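PDB 4F1J: thrombospondin related anonymous protein from Plasmodium falciparum, which probably serves as a cell-surface adhesin of the malaria parasite, the piece here being its magnesium-loaded von Willebrand factor A domain. Local coordinates for residues S55-E60 and L94-L99; Y11-C16 and L99-H104. All coordinates share one frame; numbering follows the deposited sequence. Where two conformers were deposited one is given.

Contact 1 (S55-E60 and L94-L99). With MG (magnesium ion), chain H; EDO (1,2-ethanediol), chain K.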
# COMPACT_ATOMS: atom_id res chain seq x y z
N SER A 55 0.77 -4.11 11.75
CA SER A 55 0.28 -3.42 12.93
C SER A 55 1.44 -3.47 13.94
O SER A 55 2.28 -2.58 13.93
CB SER A 55 -1.06 -3.99 13.42
OG SER A 55 -0.98 -5.35 13.80
N ASN A 56 1.53 -4.52 14.75
CA ASN A 56 2.66 -4.68 15.67
C ASN A 56 3.95 -4.89 14.88
O ASN A 56 5.01 -4.40 15.25
CB ASN A 56 2.42 -5.85 16.64
CG ASN A 56 1.31 -5.56 17.65
OD1 ASN A 56 0.89 -4.41 17.83
ND2 ASN A 56 0.82 -6.62 18.33
N ASN A 57 3.82 -5.67 13.80
CA ASN A 57 4.90 -6.02 12.89
C ASN A 57 4.31 -6.18 11.50
O ASN A 57 3.08 -6.20 11.35
CB ASN A 57 5.55 -7.34 13.32
CG ASN A 57 6.14 -7.27 14.72
OD1 ASN A 57 7.17 -6.64 14.92
ND2 ASN A 57 5.46 -7.88 15.69
N ALA A 58 5.17 -6.28 10.48
CA ALA A 58 4.72 -6.64 9.12
C ALA A 58 4.66 -8.17 8.93
O ALA A 58 5.52 -8.90 9.42
CB ALA A 58 5.66 -6.03 8.10
N LYS A 59 3.63 -8.63 8.23
CA LYS A 59 3.50 -10.04 7.88
C LYS A 59 3.15 -10.14 6.41
O LYS A 59 2.14 -9.59 5.98
CB LYS A 59 2.40 -10.70 8.72
CG LYS A 59 2.17 -12.15 8.37
CD LYS A 59 1.17 -12.82 9.27
CE LYS A 59 0.87 -14.23 8.74
NZ LYS A 59 -0.08 -14.94 9.64
N GLU A 60 4.01 -10.81 5.65
CA GLU A 60 3.77 -11.02 4.22
C GLU A 60 2.54 -11.90 4.02
O GLU A 60 2.38 -12.94 4.69
CB GLU A 60 4.98 -11.69 3.58
CG GLU A 60 4.84 -11.90 2.07
CD GLU A 60 6.03 -12.63 1.48
OE1 GLU A 60 7.12 -12.03 1.42
OE2 GLU A 60 5.88 -13.82 1.14
N LEU A 94 4.67 0.97 10.67
CA LEU A 94 4.91 1.24 9.25
C LEU A 94 6.37 1.02 8.90
O LEU A 94 6.69 0.53 7.81
CB LEU A 94 4.52 2.67 8.87
CG LEU A 94 4.76 3.05 7.40
CD1 LEU A 94 3.99 2.14 6.49
CD2 LEU A 94 4.42 4.53 7.15
N SER A 95 7.28 1.39 9.79
CA SER A 95 8.70 1.28 9.47
C SER A 95 9.12 -0.18 9.22
O SER A 95 9.90 -0.43 8.31
CB SER A 95 9.57 1.98 10.53
OG SER A 95 9.45 1.34 11.79
N ASP A 96 8.55 -1.13 9.95
CA ASP A 96 8.80 -2.55 9.69
C ASP A 96 8.25 -3.01 8.33
O ASP A 96 8.88 -3.80 7.63
CB ASP A 96 8.22 -3.45 10.80
CG ASP A 96 8.73 -4.87 10.72
OD1 ASP A 96 9.96 -5.05 10.59
OD2 ASP A 96 7.92 -5.82 10.76
N ALA A 97 7.05 -2.55 7.99
CA ALA A 97 6.47 -2.82 6.67
C ALA A 97 7.37 -2.31 5.53
O ALA A 97 7.59 -2.98 4.52
CB ALA A 97 5.12 -2.15 6.58
N LEU A 98 7.83 -1.07 5.66
CA LEU A 98 8.73 -0.46 4.66
C LEU A 98 10.09 -1.19 4.63
O LEU A 98 10.69 -1.38 3.55
CB LEU A 98 8.93 1.02 4.98
CG LEU A 98 7.73 1.95 4.81
CD1 LEU A 98 8.03 3.32 5.47
CD2 LEU A 98 7.35 2.09 3.32
N LEU A 99 10.57 -1.59 5.80
CA LEU A 99 11.79 -2.41 5.89
C LEU A 99 11.69 -3.71 5.06
O LEU A 99 12.64 -4.12 4.40
CB LEU A 99 12.10 -2.74 7.35
CG LEU A 99 13.28 -3.70 7.60
CD1 LEU A 99 14.57 -3.18 6.98
CD2 LEU A 99 13.42 -3.88 9.09
MG MG H . 11.24 0.75 12.83
C1 EDO K . 0.28 -8.08 13.26
O1 EDO K . 1.49 -7.60 13.81
C2 EDO K . 0.34 -7.99 11.77
O2 EDO K . 1.38 -8.87 11.39
O HOH W 1 8.25 -8.40 10.43
O HOH W 2 9.83 -0.63 13.70
O HOH W 3 11.73 -0.54 11.37
O HOH W 4 12.83 -0.06 13.91
O HOH W 5 10.61 2.01 14.27

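Contact 2 (Y11-C16 and L99-H104). With EDO (1,2-ethanediol), chain J; SO4 (sulfate ion), chain F.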
# COMPACT_ATOMS: atom_id res chain seq x y z
N TYR A 11 4.07 -2.92 -4.11
CA TYR A 11 4.13 -3.39 -2.74
C TYR A 11 3.00 -2.74 -1.95
O TYR A 11 3.08 -1.57 -1.50
CB TYR A 11 5.48 -3.08 -2.06
CG TYR A 11 6.69 -3.55 -2.82
CD1 TYR A 11 7.22 -2.80 -3.86
CD2 TYR A 11 7.27 -4.75 -2.53
CE1 TYR A 11 8.32 -3.26 -4.58
CE2 TYR A 11 8.37 -5.21 -3.23
CZ TYR A 11 8.91 -4.45 -4.25
OH TYR A 11 9.99 -4.96 -4.96
N LEU A 12 1.94 -3.53 -1.79
CA LEU A 12 0.78 -3.11 -1.01
C LEU A 12 1.03 -3.35 0.50
O LEU A 12 1.23 -4.50 0.93
CB LEU A 12 -0.47 -3.86 -1.49
CG LEU A 12 -1.76 -3.57 -0.71
CD1 LEU A 12 -2.16 -2.11 -0.80
CD2 LEU A 12 -2.89 -4.53 -1.24
N LEU A 13 1.03 -2.27 1.30
CA LEU A 13 1.27 -2.37 2.74
C LEU A 13 -0.02 -1.95 3.41
O LEU A 13 -0.41 -0.78 3.35
CB LEU A 13 2.43 -1.45 3.20
CG LEU A 13 3.72 -1.43 2.38
CD1 LEU A 13 4.84 -0.70 3.11
CD2 LEU A 13 4.20 -2.77 1.89
N MET A 14 -0.68 -2.92 4.05
CA MET A 14 -2.04 -2.71 4.55
C MET A 14 -2.04 -2.67 6.08
O MET A 14 -1.81 -3.68 6.73
CB MET A 14 -2.94 -3.82 4.02
CG MET A 14 -4.37 -3.70 4.44
SD MET A 14 -5.33 -5.01 3.67
CE MET A 14 -7.02 -4.50 4.09
N ASP A 15 -2.27 -1.48 6.62
CA ASP A 15 -2.39 -1.24 8.06
C ASP A 15 -3.53 -2.12 8.59
O ASP A 15 -4.63 -2.11 8.03
CB ASP A 15 -2.68 0.24 8.21
CG ASP A 15 -2.93 0.72 9.64
OD1 ASP A 15 -3.42 -0.04 10.51
OD2 ASP A 15 -2.71 1.93 9.82
N CYS A 16 -3.25 -2.90 9.64
CA CYS A 16 -4.29 -3.77 10.26
C CYS A 16 -4.43 -3.48 11.76
O CYS A 16 -4.86 -4.34 12.54
CB CYS A 16 -4.01 -5.25 9.99
SG CYS A 16 -2.47 -5.88 10.66
N LEU A 99 10.57 -1.59 5.80
CA LEU A 99 11.79 -2.41 5.89
C LEU A 99 11.69 -3.71 5.06
O LEU A 99 12.64 -4.12 4.40
CB LEU A 99 12.10 -2.74 7.35
CG LEU A 99 13.28 -3.70 7.60
CD1 LEU A 99 14.57 -3.18 6.98
CD2 LEU A 99 13.42 -3.88 9.09
N GLN A 100 10.53 -4.35 5.05
CA GLN A 100 10.37 -5.60 4.28
C GLN A 100 10.51 -5.33 2.80
O GLN A 100 11.10 -6.15 2.07
CB GLN A 100 9.04 -6.27 4.56
CG GLN A 100 8.82 -6.63 6.04
CD GLN A 100 10.03 -7.22 6.72
OE1 GLN A 100 10.57 -8.24 6.28
NE2 GLN A 100 10.51 -6.56 7.77
N VAL A 101 10.00 -4.18 2.35
CA VAL A 101 10.19 -3.78 0.95
C VAL A 101 11.68 -3.58 0.65
O VAL A 101 12.19 -4.08 -0.36
CB VAL A 101 9.41 -2.53 0.61
CG1 VAL A 101 9.75 -2.06 -0.81
CG2 VAL A 101 7.90 -2.81 0.76
N ARG A 102 12.38 -2.86 1.52
CA ARG A 102 13.80 -2.62 1.31
C ARG A 102 14.58 -3.93 1.32
O ARG A 102 15.58 -4.03 0.64
CB ARG A 102 14.33 -1.63 2.35
CG ARG A 102 15.78 -1.14 2.11
CD ARG A 102 16.07 0.08 2.99
NE ARG A 102 16.01 -0.23 4.40
CZ ARG A 102 17.05 -0.57 5.16
NH1 ARG A 102 18.25 -0.68 4.62
NH2 ARG A 102 16.88 -0.82 6.45
N LYS A 103 14.12 -4.95 2.07
CA LYS A 103 14.80 -6.25 2.07
C LYS A 103 14.65 -6.93 0.69
O LYS A 103 15.60 -7.54 0.21
CB LYS A 103 14.29 -7.16 3.20
CG LYS A 103 14.80 -6.78 4.56
CD LYS A 103 14.05 -7.56 5.63
N HIS A 104 13.48 -6.80 0.05
CA HIS A 104 13.33 -7.29 -1.32
C HIS A 104 14.38 -6.65 -2.23
O HIS A 104 15.00 -7.33 -3.06
CB HIS A 104 11.94 -7.01 -1.90
CG HIS A 104 10.86 -7.87 -1.33
ND1 HIS A 104 10.39 -7.73 -0.05
CD2 HIS A 104 10.14 -8.88 -1.89
CE1 HIS A 104 9.43 -8.62 0.17
NE2 HIS A 104 9.25 -9.33 -0.93
C1 EDO J . -6.42 1.14 6.87
O1 EDO J . -5.78 0.91 8.13
C2 EDO J . -6.98 -0.16 6.31
O2 EDO J . -5.96 -1.11 6.02
S SO4 F . 20.04 0.25 1.83
O1 SO4 F . 18.95 1.03 1.27
O2 SO4 F . 19.67 -1.16 1.90
O3 SO4 F . 21.23 0.38 1.00
O4 SO4 F . 20.37 0.77 3.15

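Contact 1 (S55-E60 and L94-L99)
The carboxylate of D96 takes the backbone N-H of A58: A58 N lies 2.8 Å from D96 OD2, the bond is nearly straight at 174°, and it arrives on the anti lone pair, away from OD1. D96 swings CG anti to its own backbone N (chi1 -167°), which carries the acid out from the helix toward the start of strand 58-62. Aspartate suits the place because its short arm presents an acceptor to the A58 N-H. The same OD2 also accepts from a water, 2.6 Å away, that bonds A58 O as well, so both polar groups of A58 are tied to one oxygen, directly or through the water. N57 adds a van der Waals approach to the carboxylate, its CA 3.7 Å from D96 OD2.

This joins the start of strand 58-62, an outermost strand of the Rossmann-like sheet of the vWA domain, to the first turns of helix 94-106. One residue before D96, S95 binds magnesium through OG, with D131 as the other protein ligand and four waters completing the shell.

Apolar contact is confined to small groups. The methyl of A58 sits 3.6 Å from A97 CA and 4.2 Å from A97 CB; two alanines bring A58 CA within 4.9 Å of A97 CA.

Contact 2 (Y11-C16 and L99-H104)
Y11 lays its ring beneath V101: the CG1 methyl stands 3.9 Å from the ring centroid and only 7° off the normal, a CH-pi contact centred on the face. V101 holds CG1 anti to its backbone N, and the other branch, CG2, meets Y11 CB at 3.7 Å and L13 CD2 at 3.9 Å. A beta-branched residue serves well here, since one methyl covers the aromatic ring while the second fills the angle between Y11 and L13.

Further along the helix, the edge of the Y11 ring points at the face of H104 in a T-shaped pair, centroids 5.7 Å apart and planes at 72°, with Y11 CE2 4.1 Å from H104 CG. The imidazole is steadied by its own helix: H104 ND1 donates to Q100 O at 2.7 Å, in the ring plane, while H104 N reaches that oxygen from the opposite face of the carbonyl. The buried hydroxyl of Y11 is satisfied by a hydrogen bond to Q116.

Strand 11-15 and helix 99-104 run nearly antiparallel, the axes of these short pieces at 160° and 10.2 Å apart at closest approach, as expected for a helix packed on the central parallel strands of a Rossmann-like vWA domain.

Helix 94-106 carries both contacts, sharing L99, and their centres are about 6 Å apart. In contact 1 its N-terminal turns meet the edge strand 58-62; in contact 2 the following turns lie on the interior strand 8-15 of the same sheet. They touch directly, for L13 CD1 lies 3.8 Å from both A97 CB and L98 CD2, and A58 CB is 3.8 Å from Q100 CG. The start of 55-60 also meets the end of 11-16, S55 OG packing 3.5 Å from C16 SG. Contact 1 includes magnesium ligand S95, whereas in contact 2 the L13 side chain is about 9 Å from that of S95. C16 directly precedes S17, a ligand of the other magnesium.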